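Local coordinates for Aar187cp (Eremothecium gossypii, PDB 3ZIL), which probably regulates the establishment of sister-chromatid cohesion as a fungal Wapl-family protein acting on cohesin, represented here by its all-helical Wap1 domain, at residues N52-C57 and A91-L96; K79-S84 and T145-Y150; S84-F89 and Q136-K141; G167-L172 and A208-T213. One frame throughout, in Å; residues are numbered along the deposited sequence.

How the contacts relate
Contacts 1, 2 and 3 form one cluster and all draw on helix 81-93. Contacts 2 and 3 share S84 and lie closest together, their centres about 9 Å apart, with contact 3 nested inside the loop that contact 2 closes. Contact 1 sits about 13 Å from contact 3 and about 18 Å from contact 2, centre to centre, and crosses both along the chain; D92 and Y150 join it to contact 2, N52 and K141 to contact 3. Contact 4, between helices 168-178 and 201-215, follows in series, its nearest atoms about 8 Å from contact 2. The order is that of an elongated helical array, in which neighbouring helices pack locally.

Contact 1 (N52-C57 and A91-L96); sequences NNEDLC and ADKIPL
E54 and C57, in the opening turn of helix 54-72, meet K93 and I94 where helix 81-93 runs out, a junction of helix ends in the all-helical Wap1 domain. N53 interrupts the helical run between 36-52 and 54-72 and is the N-cap of the latter. Its OD1 accepts from L56 N at 3.0 Å, the donor standing well above the carbonyl plane, while D55 N adds only a weak bond; Y20 takes the amide nitrogen of N53 and a carboxylate oxygen of D55. At E54, CG lies anti to the backbone N (chi1 180°) and the chain then bends at chi2, which brings the carboxylate nearer the lysine. E54 OE1 stops 4.1 Å from K93 NZ, so the opposite charges probably attract without forming a salt bridge. C57 carries most of the packing. With its sulfur beside the backbone N (chi1 -65°), C57 SG rests against the aliphatic part of the lysine, 3.6 Å from K93 CE and 4.1 Å from K93 CG. K93 thereby lays its methylenes along a buried thiol and sends its ammonium on to the more exposed glutamate. I94, the first residue to leave the helical conformation, is buried among M50, I60 and V61, and its branch CG2 lies 4.3 Å from the carbonyl oxygen C57 O.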
loop_
_atom_site.group_PDB
_atom_site.type_symbol
_atom_site.label_atom_id
_atom_site.label_comp_id
_atom_site.label_asym_id
_atom_site.label_seq_id
_atom_site.Cartn_x
_atom_site.Cartn_y
_atom_site.Cartn_z
ATOM N N ASN A 52 -12.561 -5.329 29.574
ATOM C CA ASN A 52 -13.119 -4.639 30.729
ATOM C C ASN A 52 -12.121 -4.382 31.897
ATOM O O ASN A 52 -12.429 -3.639 32.837
ATOM C CB ASN A 52 -14.375 -5.420 31.227
ATOM C CG ASN A 52 -15.582 -5.300 30.264
ATOM O OD1 ASN A 52 -15.618 -4.436 29.372
ATOM N ND2 ASN A 52 -16.541 -6.223 30.389
ATOM N N ASN A 53 -10.932 -4.998 31.859
ATOM C CA ASN A 53 -10.071 -5.012 33.037
ATOM C C ASN A 53 -8.584 -4.936 32.641
ATOM O O ASN A 53 -7.946 -5.953 32.282
ATOM C CB ASN A 53 -10.415 -6.233 33.947
ATOM C CG ASN A 53 -9.514 -6.316 35.160
ATOM O OD1 ASN A 53 -8.617 -5.503 35.298
ATOM N ND2 ASN A 53 -9.716 -7.300 36.027
ATOM N N GLU A 54 -8.055 -3.708 32.648
ATOM C CA GLU A 54 -6.668 -3.415 32.293
ATOM C C GLU A 54 -5.735 -4.165 33.266
ATOM O O GLU A 54 -4.663 -4.641 32.908
ATOM C CB GLU A 54 -6.466 -1.870 32.302
ATOM C CG GLU A 54 -5.072 -1.345 31.963
ATOM C CD GLU A 54 -4.622 -1.701 30.539
ATOM O OE1 GLU A 54 -5.311 -1.316 29.574
ATOM O OE2 GLU A 54 -3.579 -2.381 30.366
ATOM N N ASP A 55 -6.196 -4.331 34.498
ATOM C CA ASP A 55 -5.409 -5.029 35.531
ATOM C C ASP A 55 -5.203 -6.525 35.150
ATOM O O ASP A 55 -4.134 -7.089 35.328
ATOM C CB ASP A 55 -6.115 -4.845 36.886
ATOM C CG ASP A 55 -5.275 -5.253 38.051
ATOM O OD1 ASP A 55 -4.087 -4.921 38.074
ATOM O OD2 ASP A 55 -5.807 -5.893 38.989
ATOM N N LEU A 56 -6.231 -7.156 34.608
ATOM C CA LEU A 56 -6.112 -8.558 34.117
ATOM C C LEU A 56 -5.083 -8.601 32.961
ATOM O O LEU A 56 -4.213 -9.472 32.904
ATOM C CB LEU A 56 -7.515 -9.099 33.693
ATOM C CG LEU A 56 -7.615 -10.327 32.760
ATOM C CD1 LEU A 56 -7.056 -11.547 33.498
ATOM C CD2 LEU A 56 -9.019 -10.591 32.163
ATOM N N CYS A 57 -5.158 -7.609 32.087
ATOM C CA CYS A 57 -4.225 -7.490 30.983
ATOM C C CYS A 57 -2.775 -7.363 31.463
ATOM O O CYS A 57 -1.907 -8.007 30.923
ATOM C CB CYS A 57 -4.582 -6.343 30.033
ATOM S SG CYS A 57 -6.154 -6.507 29.134
ATOM N N ALA A 91 -4.090 -10.404 19.735
ATOM C CA ALA A 91 -2.791 -9.971 19.198
ATOM C C ALA A 91 -2.613 -8.473 19.407
ATOM O O ALA A 91 -1.532 -8.008 19.775
ATOM C CB ALA A 91 -2.673 -10.268 17.714
ATOM N N ASP A 92 -3.660 -7.720 19.116
ATOM C CA ASP A 92 -3.640 -6.275 19.351
ATOM C C ASP A 92 -3.640 -5.840 20.847
ATOM O O ASP A 92 -3.053 -4.838 21.157
ATOM C CB ASP A 92 -4.787 -5.644 18.604
ATOM C CG ASP A 92 -4.724 -4.114 18.534
ATOM O OD1 ASP A 92 -3.597 -3.559 18.433
ATOM O OD2 ASP A 92 -5.866 -3.493 18.519
ATOM N N LYS A 93 -4.263 -6.589 21.750
ATOM C CA LYS A 93 -4.457 -6.141 23.130
ATOM C C LYS A 93 -3.217 -6.499 23.935
ATOM O O LYS A 93 -2.842 -5.733 24.805
ATOM C CB LYS A 93 -5.673 -6.852 23.755
ATOM C CG LYS A 93 -6.137 -6.243 25.068
ATOM C CD LYS A 93 -6.412 -4.741 24.978
ATOM C CE LYS A 93 -6.323 -4.162 26.379
ATOM N NZ LYS A 93 -7.320 -3.075 26.467
ATOM N N ILE A 94 -2.545 -7.619 23.612
ATOM C CA ILE A 94 -1.354 -8.053 24.383
ATOM C C ILE A 94 -0.390 -8.606 23.403
ATOM O O ILE A 94 -0.153 -9.849 23.350
ATOM C CB ILE A 94 -1.682 -9.151 25.439
ATOM C CG1 ILE A 94 -2.502 -10.297 24.769
ATOM C CG2 ILE A 94 -2.391 -8.508 26.669
ATOM C CD1 ILE A 94 -2.606 -11.600 25.613
ATOM N N PRO A 95 0.158 -7.707 22.585
ATOM C CA PRO A 95 1.080 -8.094 21.541
ATOM C C PRO A 95 2.383 -8.630 22.162
ATOM O O PRO A 95 2.830 -8.134 23.212
ATOM C CB PRO A 95 1.358 -6.733 20.812
ATOM C CG PRO A 95 1.070 -5.675 21.856
ATOM C CD PRO A 95 -0.162 -6.261 22.536
ATOM N N LEU A 96 2.999 -9.631 21.543
ATOM C CA LEU A 96 4.366 -10.035 21.943
ATOM C C LEU A 96 5.361 -8.993 21.422
ATOM O O LEU A 96 4.991 -8.163 20.568
ATOM C CB LEU A 96 4.746 -11.391 21.307
ATOM C CG LEU A 96 3.773 -12.548 21.535
ATOM C CD1 LEU A 96 4.118 -13.688 20.592
ATOM C CD2 LEU A 96 3.876 -12.958 23.008
#

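Contact 2 (K79-S84 and T145-Y150); sequences KQKVTS and TNTCEY
T147 points its side chain at helix 81-93 and packs against K81 and S84. The apolar part of the contact belongs to its methyl. T147 CG2 lies 3.7 Å from the carbonyl oxygen K81 O and 3.9 Å from S84 CB, so it rests on the first turn of the facing helix, touching backbone as well as side chain. The lysine comes across the threonine at about a right angle, K81 CD passing 3.8 Å from T147 OG1.

Polar contact is made through water. A chi1 of 37° sets the threonine hydroxyl between its own backbone N and carbonyl carbon, turned to the lysine end, and one water accepts from T147 OG1 at 2.7 Å and from K81 NZ at 3.0 Å. The ammonium is also held by the carbonyl of P78 and by a salt bridge to D118.

A capping bond fixes the start of helix 147-158. N146 OD1 receives E149 N at 2.9 Å in an almost straight bond (177°), and the amide of N146 donates in turn to the carboxylate of E149. At the start of helix 81-93, Q80 O accepts from S84 OG and S84 N, which reach it from opposite faces of its plane. With F111, L115 and F121 also packed on these residues, the arrangement is that of two helix N-termini meeting side by side in the multi-helix array of the Wap1 domain.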
loop_
_atom_site.group_PDB
_atom_site.type_symbol
_atom_site.label_atom_id
_atom_site.label_comp_id
_atom_site.label_asym_id
_atom_site.label_seq_id
_atom_site.Cartn_x
_atom_site.Cartn_y
_atom_site.Cartn_z
ATOM N N LYS A 79 -11.414 -19.644 8.099
ATOM C CA LYS A 79 -12.840 -19.930 7.886
ATOM C C LYS A 79 -13.662 -19.763 9.161
ATOM O O LYS A 79 -14.866 -19.647 9.085
ATOM C CB LYS A 79 -13.063 -21.335 7.299
ATOM C CG LYS A 79 -12.677 -21.452 5.825
ATOM C CD LYS A 79 -12.454 -22.928 5.491
ATOM C CE LYS A 79 -12.089 -23.117 4.036
ATOM N NZ LYS A 79 -11.451 -24.465 3.851
ATOM N N GLN A 80 -13.022 -19.730 10.328
ATOM C CA GLN A 80 -13.809 -19.559 11.566
ATOM C C GLN A 80 -13.751 -18.112 11.888
ATOM O O GLN A 80 -12.802 -17.653 12.516
ATOM C CB GLN A 80 -13.283 -20.449 12.698
ATOM C CG GLN A 80 -13.475 -21.931 12.325
ATOM C CD GLN A 80 -12.696 -22.927 13.160
ATOM O OE1 GLN A 80 -12.027 -22.599 14.146
ATOM N NE2 GLN A 80 -12.781 -24.170 12.761
ATOM N N LYS A 81 -14.765 -17.380 11.449
ATOM C CA LYS A 81 -14.631 -15.911 11.451
ATOM C C LYS A 81 -14.682 -15.301 12.846
ATOM O O LYS A 81 -13.950 -14.348 13.113
ATOM C CB LYS A 81 -15.651 -15.253 10.560
ATOM C CG LYS A 81 -15.563 -15.618 9.087
ATOM C CD LYS A 81 -14.366 -14.846 8.506
ATOM C CE LYS A 81 -14.182 -15.170 7.051
ATOM N NZ LYS A 81 -12.758 -14.945 6.773
ATOM N N VAL A 82 -15.516 -15.850 13.752
ATOM C CA VAL A 82 -15.711 -15.209 15.030
ATOM C C VAL A 82 -14.464 -15.456 15.895
ATOM O O VAL A 82 -13.927 -14.536 16.483
ATOM C CB VAL A 82 -17.025 -15.629 15.783
ATOM C CG1 VAL A 82 -16.962 -15.086 17.218
ATOM C CG2 VAL A 82 -18.256 -15.120 15.067
ATOM N N THR A 83 -13.937 -16.672 15.833
ATOM C CA THR A 83 -12.738 -17.021 16.573
ATOM C C THR A 83 -11.572 -16.159 16.073
ATOM O O THR A 83 -10.787 -15.641 16.869
ATOM C CB THR A 83 -12.474 -18.512 16.421
ATOM O OG1 THR A 83 -13.533 -19.213 17.094
ATOM C CG2 THR A 83 -11.175 -18.937 17.037
ATOM N N SER A 84 -11.483 -16.027 14.757
ATOM C CA SER A 84 -10.406 -15.223 14.088
ATOM C C SER A 84 -10.400 -13.731 14.496
ATOM O O SER A 84 -9.341 -13.116 14.741
ATOM C CB SER A 84 -10.629 -15.417 12.586
ATOM O OG SER A 84 -10.134 -16.687 12.242
ATOM N N THR A 145 -14.767 -4.368 13.603
ATOM C CA THR A 145 -15.778 -5.381 13.847
ATOM C C THR A 145 -15.804 -6.506 12.795
ATOM O O THR A 145 -16.720 -7.295 12.734
ATOM C CB THR A 145 -17.130 -4.741 14.143
ATOM O OG1 THR A 145 -17.540 -3.937 13.030
ATOM C CG2 THR A 145 -16.976 -3.859 15.390
ATOM N N ASN A 146 -14.727 -6.618 12.031
ATOM C CA ASN A 146 -14.635 -7.675 11.107
ATOM C C ASN A 146 -13.147 -7.965 10.939
ATOM O O ASN A 146 -12.272 -7.109 11.280
ATOM C CB ASN A 146 -15.316 -7.252 9.765
ATOM C CG ASN A 146 -14.601 -6.049 9.118
ATOM O OD1 ASN A 146 -13.554 -6.185 8.547
ATOM N ND2 ASN A 146 -15.171 -4.871 9.248
ATOM N N THR A 147 -12.868 -9.163 10.441
ATOM C CA THR A 147 -11.530 -9.644 10.346
ATOM C C THR A 147 -10.803 -9.075 9.122
ATOM O O THR A 147 -9.591 -9.002 9.106
ATOM C CB THR A 147 -11.543 -11.179 10.237
ATOM O OG1 THR A 147 -12.660 -11.551 9.433
ATOM C CG2 THR A 147 -11.714 -11.789 11.581
ATOM N N CYS A 148 -11.508 -8.649 8.103
ATOM C CA CYS A 148 -10.793 -8.042 6.952
ATOM C C CYS A 148 -9.993 -6.858 7.461
ATOM O O CYS A 148 -8.759 -6.799 7.365
ATOM C CB CYS A 148 -11.792 -7.621 5.829
ATOM S SG CYS A 148 -11.000 -6.533 4.555
ATOM N N GLU A 149 -10.672 -5.929 8.111
ATOM C CA GLU A 149 -10.004 -4.730 8.643
ATOM C C GLU A 149 -9.095 -5.044 9.836
ATOM O O GLU A 149 -8.055 -4.448 9.957
ATOM C CB GLU A 149 -11.051 -3.665 9.119
ATOM C CG GLU A 149 -11.984 -3.238 7.990
ATOM C CD GLU A 149 -12.893 -2.189 8.474
ATOM O OE1 GLU A 149 -12.471 -1.063 8.606
ATOM O OE2 GLU A 149 -13.986 -2.534 8.857
ATOM N N TYR A 150 -9.519 -5.916 10.787
ATOM C CA TYR A 150 -8.636 -6.190 11.892
ATOM C C TYR A 150 -7.304 -6.893 11.410
ATOM O O TYR A 150 -6.270 -6.653 11.944
ATOM C CB TYR A 150 -9.358 -6.968 13.025
ATOM C CG TYR A 150 -9.028 -6.387 14.410
ATOM C CD1 TYR A 150 -7.748 -5.861 14.677
ATOM C CD2 TYR A 150 -10.000 -6.322 15.437
ATOM C CE1 TYR A 150 -7.429 -5.291 15.910
ATOM C CE2 TYR A 150 -9.677 -5.764 16.678
ATOM C CZ TYR A 150 -8.391 -5.241 16.903
ATOM O OH TYR A 150 -8.054 -4.680 18.088
HETATM O O HOH W 1 -11.847 -12.098 6.896
#

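Contact 3 (S84-F89 and Q136-K141); sequences SLLQCF and QDLLRK
L86 and L138 meet obliquely, methyl against methyl, while L85, one residue before L86, and L139, one residue after L138, cross at about a right angle. Both pairs touch through the ends of their branches: L86 CD2 is 3.6 Å from L138 CD2, and L85 CD2 is 3.8 Å from L139 CD1. The backbones stay well apart, with L86 CA 9.4 Å from L138 CA, and the leucines span the interval.

Different first torsions bring the paired methyls together. L138 has CG anti to the backbone N (chi1 -173°), which extends a side chain that already starts toward the other helix, whereas L86 sets off obliquely and reaches the interface through CG placed beside its own backbone N. Next to them, the side chain of F89 also sets out toward helix 129-141 but stays farther off, F89 CE2 lying 5.0 Å from L138 CD1; it packs on C47, M51 and L142 as well. M43 backs L86, and F121, T147 and Y150 surround L85.

Off the interface, within helix 129-141, K141 NZ makes a salt bridge to D137 OD1 at 2.9 Å, on the syn lone pair, and is also bonded to N52. The contacts across the two segments are apolar, making a buried, leucine-lined interface between two helices of the N-terminal part of this all-helical chain.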
loop_
_atom_site.group_PDB
_atom_site.type_symbol
_atom_site.label_atom_id
_atom_site.label_comp_id
_atom_site.label_asym_id
_atom_site.label_seq_id
_atom_site.Cartn_x
_atom_site.Cartn_y
_atom_site.Cartn_z
ATOM N N SER A 84 -11.483 -16.027 14.757
ATOM C CA SER A 84 -10.406 -15.223 14.088
ATOM C C SER A 84 -10.400 -13.731 14.496
ATOM O O SER A 84 -9.341 -13.116 14.741
ATOM C CB SER A 84 -10.629 -15.417 12.586
ATOM O OG SER A 84 -10.134 -16.687 12.242
ATOM N N LEU A 85 -11.605 -13.168 14.595
ATOM C CA LEU A 85 -11.805 -11.859 15.156
ATOM C C LEU A 85 -11.313 -11.693 16.600
ATOM O O LEU A 85 -10.617 -10.722 16.925
ATOM C CB LEU A 85 -13.255 -11.456 15.070
ATOM C CG LEU A 85 -13.419 -9.937 15.372
ATOM C CD1 LEU A 85 -12.701 -9.038 14.346
ATOM C CD2 LEU A 85 -14.906 -9.552 15.487
ATOM N N LEU A 86 -11.712 -12.623 17.479
ATOM C CA LEU A 86 -11.238 -12.640 18.834
ATOM C C LEU A 86 -9.711 -12.736 18.866
ATOM O O LEU A 86 -9.084 -12.126 19.714
ATOM C CB LEU A 86 -11.846 -13.865 19.566
ATOM C CG LEU A 86 -13.367 -13.956 19.580
ATOM C CD1 LEU A 86 -13.941 -15.225 20.285
ATOM C CD2 LEU A 86 -13.962 -12.669 20.138
ATOM N N GLN A 87 -9.122 -13.557 17.975
ATOM C CA GLN A 87 -7.706 -13.765 17.986
ATOM C C GLN A 87 -7.028 -12.495 17.525
ATOM O O GLN A 87 -5.946 -12.221 18.030
ATOM C CB GLN A 87 -7.250 -14.929 17.061
ATOM C CG GLN A 87 -7.674 -16.284 17.653
ATOM C CD GLN A 87 -7.509 -17.418 16.676
ATOM O OE1 GLN A 87 -8.078 -17.397 15.587
ATOM N NE2 GLN A 87 -6.819 -18.480 17.111
ATOM N N CYS A 88 -7.603 -11.791 16.552
ATOM C CA CYS A 88 -6.989 -10.479 16.143
ATOM C C CYS A 88 -7.009 -9.448 17.346
ATOM O O CYS A 88 -6.041 -8.747 17.543
ATOM C CB CYS A 88 -7.748 -9.863 14.993
ATOM S SG CYS A 88 -7.666 -10.707 13.408
ATOM N N PHE A 89 -8.107 -9.353 18.106
ATOM C CA PHE A 89 -8.138 -8.549 19.346
ATOM C C PHE A 89 -7.008 -8.913 20.372
ATOM O O PHE A 89 -6.277 -8.035 20.806
ATOM C CB PHE A 89 -9.551 -8.560 19.991
ATOM C CG PHE A 89 -9.574 -7.979 21.364
ATOM C CD1 PHE A 89 -9.496 -6.589 21.559
ATOM C CD2 PHE A 89 -9.565 -8.813 22.478
ATOM C CE1 PHE A 89 -9.489 -6.048 22.834
ATOM C CE2 PHE A 89 -9.525 -8.266 23.760
ATOM C CZ PHE A 89 -9.487 -6.882 23.937
ATOM N N GLN A 136 -22.159 -9.130 21.086
ATOM C CA GLN A 136 -22.588 -7.716 20.865
ATOM C C GLN A 136 -21.861 -6.724 21.742
ATOM O O GLN A 136 -21.403 -5.667 21.303
ATOM C CB GLN A 136 -24.114 -7.501 21.070
ATOM C CG GLN A 136 -25.103 -8.401 20.292
ATOM C CD GLN A 136 -24.614 -8.989 18.944
ATOM O OE1 GLN A 136 -24.075 -8.264 18.057
ATOM N NE2 GLN A 136 -24.817 -10.343 18.774
ATOM N N ASP A 137 -21.771 -7.038 23.010
ATOM C CA ASP A 137 -21.115 -6.138 23.940
ATOM C C ASP A 137 -19.613 -5.940 23.538
ATOM O O ASP A 137 -19.091 -4.786 23.424
ATOM C CB ASP A 137 -21.328 -6.732 25.315
ATOM C CG ASP A 137 -20.518 -6.076 26.422
ATOM O OD1 ASP A 137 -19.758 -5.102 26.218
ATOM O OD2 ASP A 137 -20.649 -6.589 27.558
ATOM N N LEU A 138 -18.911 -7.052 23.287
ATOM C CA LEU A 138 -17.533 -6.933 22.763
ATOM C C LEU A 138 -17.384 -6.129 21.466
ATOM O O LEU A 138 -16.509 -5.251 21.395
ATOM C CB LEU A 138 -16.857 -8.308 22.634
ATOM C CG LEU A 138 -15.361 -8.219 22.246
ATOM C CD1 LEU A 138 -14.467 -7.675 23.389
ATOM C CD2 LEU A 138 -14.946 -9.616 21.815
ATOM N N LEU A 139 -18.204 -6.457 20.460
ATOM C CA LEU A 139 -18.247 -5.779 19.191
ATOM C C LEU A 139 -18.375 -4.259 19.301
ATOM O O LEU A 139 -17.642 -3.539 18.623
ATOM C CB LEU A 139 -19.403 -6.330 18.325
ATOM C CG LEU A 139 -19.268 -7.093 17.017
ATOM C CD1 LEU A 139 -18.108 -8.056 16.940
ATOM C CD2 LEU A 139 -20.610 -7.773 16.667
ATOM N N ARG A 140 -19.313 -3.777 20.117
ATOM C CA ARG A 140 -19.386 -2.334 20.477
ATOM C C ARG A 140 -18.087 -1.755 21.029
ATOM O O ARG A 140 -17.855 -0.583 20.896
ATOM C CB ARG A 140 -20.595 -2.001 21.421
ATOM C CG ARG A 140 -21.952 -2.298 20.755
ATOM C CD ARG A 140 -23.167 -1.918 21.591
ATOM N NE ARG A 140 -23.235 -2.535 22.920
ATOM C CZ ARG A 140 -23.981 -3.613 23.223
ATOM N NH1 ARG A 140 -24.718 -4.199 22.289
ATOM N NH2 ARG A 140 -24.007 -4.112 24.463
ATOM N N LYS A 141 -17.222 -2.560 21.619
ATOM C CA LYS A 141 -15.949 -2.038 22.112
ATOM C C LYS A 141 -14.706 -2.213 21.222
ATOM O O LYS A 141 -13.684 -1.630 21.514
ATOM C CB LYS A 141 -15.660 -2.659 23.486
ATOM C CG LYS A 141 -16.413 -1.995 24.629
ATOM C CD LYS A 141 -16.716 -2.985 25.757
ATOM C CE LYS A 141 -17.685 -2.328 26.752
ATOM N NZ LYS A 141 -18.079 -3.351 27.732
#

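Contact 4 (G167-L172 and A208-T213); sequences GAVPAL and AQAFQT
V169 and P170 press on A210 where helices 168-178 and 201-215 lie nearly parallel, an example of the close side-by-side helix packing that builds the elongated Wap1 domain. The axes of the two segments approach to 8.1 Å at 18°, and the small side chain of A210 permits this. Its methyl is the central point of contact: A210 CB is 3.5 Å from V169 CG1 and 4.0 Å from P170 CA. V169 offers the branch that lies anti to its backbone N (chi1 168°), while L191, I195 and L234 pack around the rest of the residue.

Q209 gives the longer reach. Its CB starts toward the other helix and comes 4.2 Å from P170 CB, almost as near as any part of this side chain. CG then turns off beside the backbone N and moves away from the proline. The chain runs extended to CD, where the amide folds back, and Q209 OE1 ends 4.0 Å from P170 CB, a plain van der Waals approach. The glutamine, itself exposed, therefore arches along the solvent-facing edge of the contact, meeting the pyrrolidine at its root and at its carbonyl tip.

P170 itself fits the first turn of its helix, where a residue without an N-H costs no helical hydrogen bond; G167, with a positive phi, is the N-cap. Further down the groove one water joins the helices, donating to P170 O at 3.0 Å and lying 3.0 Å from T213 OG1.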
loop_
_atom_site.group_PDB
_atom_site.type_symbol
_atom_site.label_atom_id
_atom_site.label_comp_id
_atom_site.label_asym_id
_atom_site.label_seq_id
_atom_site.Cartn_x
_atom_site.Cartn_y
_atom_site.Cartn_z
ATOM N N GLY A 167 1.754 -14.416 -2.744
ATOM C CA GLY A 167 0.366 -14.246 -3.233
ATOM C C GLY A 167 -0.278 -12.955 -2.684
ATOM O O GLY A 167 -1.378 -12.593 -3.109
ATOM N N ALA A 168 0.455 -12.234 -1.825
ATOM C CA ALA A 168 -0.038 -10.987 -1.109
ATOM C C ALA A 168 -0.288 -9.837 -2.054
ATOM O O ALA A 168 -1.312 -9.112 -1.994
ATOM C CB ALA A 168 0.980 -10.560 -0.039
ATOM N N VAL A 169 0.667 -9.630 -2.948
ATOM C CA VAL A 169 0.579 -8.400 -3.795
ATOM C C VAL A 169 -0.678 -8.444 -4.773
ATOM O O VAL A 169 -1.499 -7.516 -4.812
ATOM C CB VAL A 169 1.926 -8.162 -4.490
ATOM C CG1 VAL A 169 1.836 -7.087 -5.600
ATOM C CG2 VAL A 169 3.008 -7.797 -3.462
ATOM N N PRO A 170 -0.881 -9.551 -5.486
ATOM C CA PRO A 170 -2.105 -9.543 -6.298
ATOM C C PRO A 170 -3.373 -9.647 -5.446
ATOM O O PRO A 170 -4.388 -9.113 -5.872
ATOM C CB PRO A 170 -2.009 -10.837 -7.163
ATOM C CG PRO A 170 -0.738 -11.533 -6.813
ATOM C CD PRO A 170 0.000 -10.716 -5.750
ATOM N N ALA A 171 -3.356 -10.359 -4.302
ATOM C CA ALA A 171 -4.587 -10.527 -3.544
ATOM C C ALA A 171 -4.984 -9.156 -2.943
ATOM O O ALA A 171 -6.162 -8.797 -2.894
ATOM C CB ALA A 171 -4.467 -11.585 -2.443
ATOM N N LEU A 172 -4.002 -8.365 -2.541
ATOM C CA LEU A 172 -4.354 -7.038 -1.996
ATOM C C LEU A 172 -4.915 -6.081 -3.068
ATOM O O LEU A 172 -5.786 -5.209 -2.784
ATOM C CB LEU A 172 -3.199 -6.445 -1.286
ATOM C CG LEU A 172 -2.854 -7.102 0.059
ATOM C CD1 LEU A 172 -1.413 -6.770 0.424
ATOM C CD2 LEU A 172 -3.859 -6.708 1.209
ATOM N N ALA A 208 2.912 -8.242 -12.328
ATOM C CA ALA A 208 2.115 -8.015 -13.525
ATOM C C ALA A 208 0.613 -8.025 -13.262
ATOM O O ALA A 208 -0.070 -7.051 -13.622
ATOM C CB ALA A 208 2.522 -8.945 -14.680
ATOM N N GLN A 209 0.112 -9.106 -12.596
ATOM C CA GLN A 209 -1.294 -9.198 -12.209
ATOM C C GLN A 209 -1.787 -8.055 -11.423
ATOM O O GLN A 209 -2.866 -7.489 -11.743
ATOM C CB GLN A 209 -1.569 -10.488 -11.350
ATOM C CG GLN A 209 -1.228 -11.738 -12.122
ATOM C CD GLN A 209 -1.398 -12.991 -11.303
ATOM O OE1 GLN A 209 -2.348 -13.100 -10.501
ATOM N NE2 GLN A 209 -0.444 -13.926 -11.435
ATOM N N ALA A 210 -1.048 -7.715 -10.355
ATOM C CA ALA A 210 -1.430 -6.646 -9.471
ATOM C C ALA A 210 -1.444 -5.310 -10.243
ATOM O O ALA A 210 -2.331 -4.446 -10.039
ATOM C CB ALA A 210 -0.416 -6.542 -8.283
ATOM N N PHE A 211 -0.417 -5.080 -11.055
ATOM C CA PHE A 211 -0.389 -3.831 -11.809
ATOM C C PHE A 211 -1.641 -3.731 -12.773
ATOM O O PHE A 211 -2.346 -2.743 -12.816
ATOM C CB PHE A 211 0.905 -3.744 -12.625
ATOM C CG PHE A 211 0.913 -2.605 -13.615
ATOM C CD1 PHE A 211 1.158 -1.315 -13.217
ATOM C CD2 PHE A 211 0.579 -2.864 -14.999
ATOM C CE1 PHE A 211 1.137 -0.264 -14.140
ATOM C CE2 PHE A 211 0.582 -1.809 -15.922
ATOM C CZ PHE A 211 0.827 -0.511 -15.492
ATOM N N GLN A 212 -1.950 -4.812 -13.454
ATOM C CA GLN A 212 -3.125 -4.777 -14.343
ATOM C C GLN A 212 -4.391 -4.526 -13.517
ATOM O O GLN A 212 -5.326 -3.853 -13.977
ATOM C CB GLN A 212 -3.189 -6.080 -15.095
ATOM C CG GLN A 212 -1.959 -6.180 -16.014
ATOM C CD GLN A 212 -1.782 -7.539 -16.654
ATOM O OE1 GLN A 212 -2.721 -8.368 -16.655
ATOM N NE2 GLN A 212 -0.550 -7.823 -17.166
ATOM N N THR A 213 -4.429 -5.028 -12.278
ATOM C CA THR A 213 -5.592 -4.785 -11.496
ATOM C C THR A 213 -5.702 -3.343 -11.104
ATOM O O THR A 213 -6.772 -2.753 -11.242
ATOM C CB THR A 213 -5.631 -5.650 -10.267
ATOM O OG1 THR A 213 -5.680 -6.999 -10.709
ATOM C CG2 THR A 213 -6.829 -5.367 -9.429
HETATM O O HOH W 2 -4.063 -8.682 -8.827
#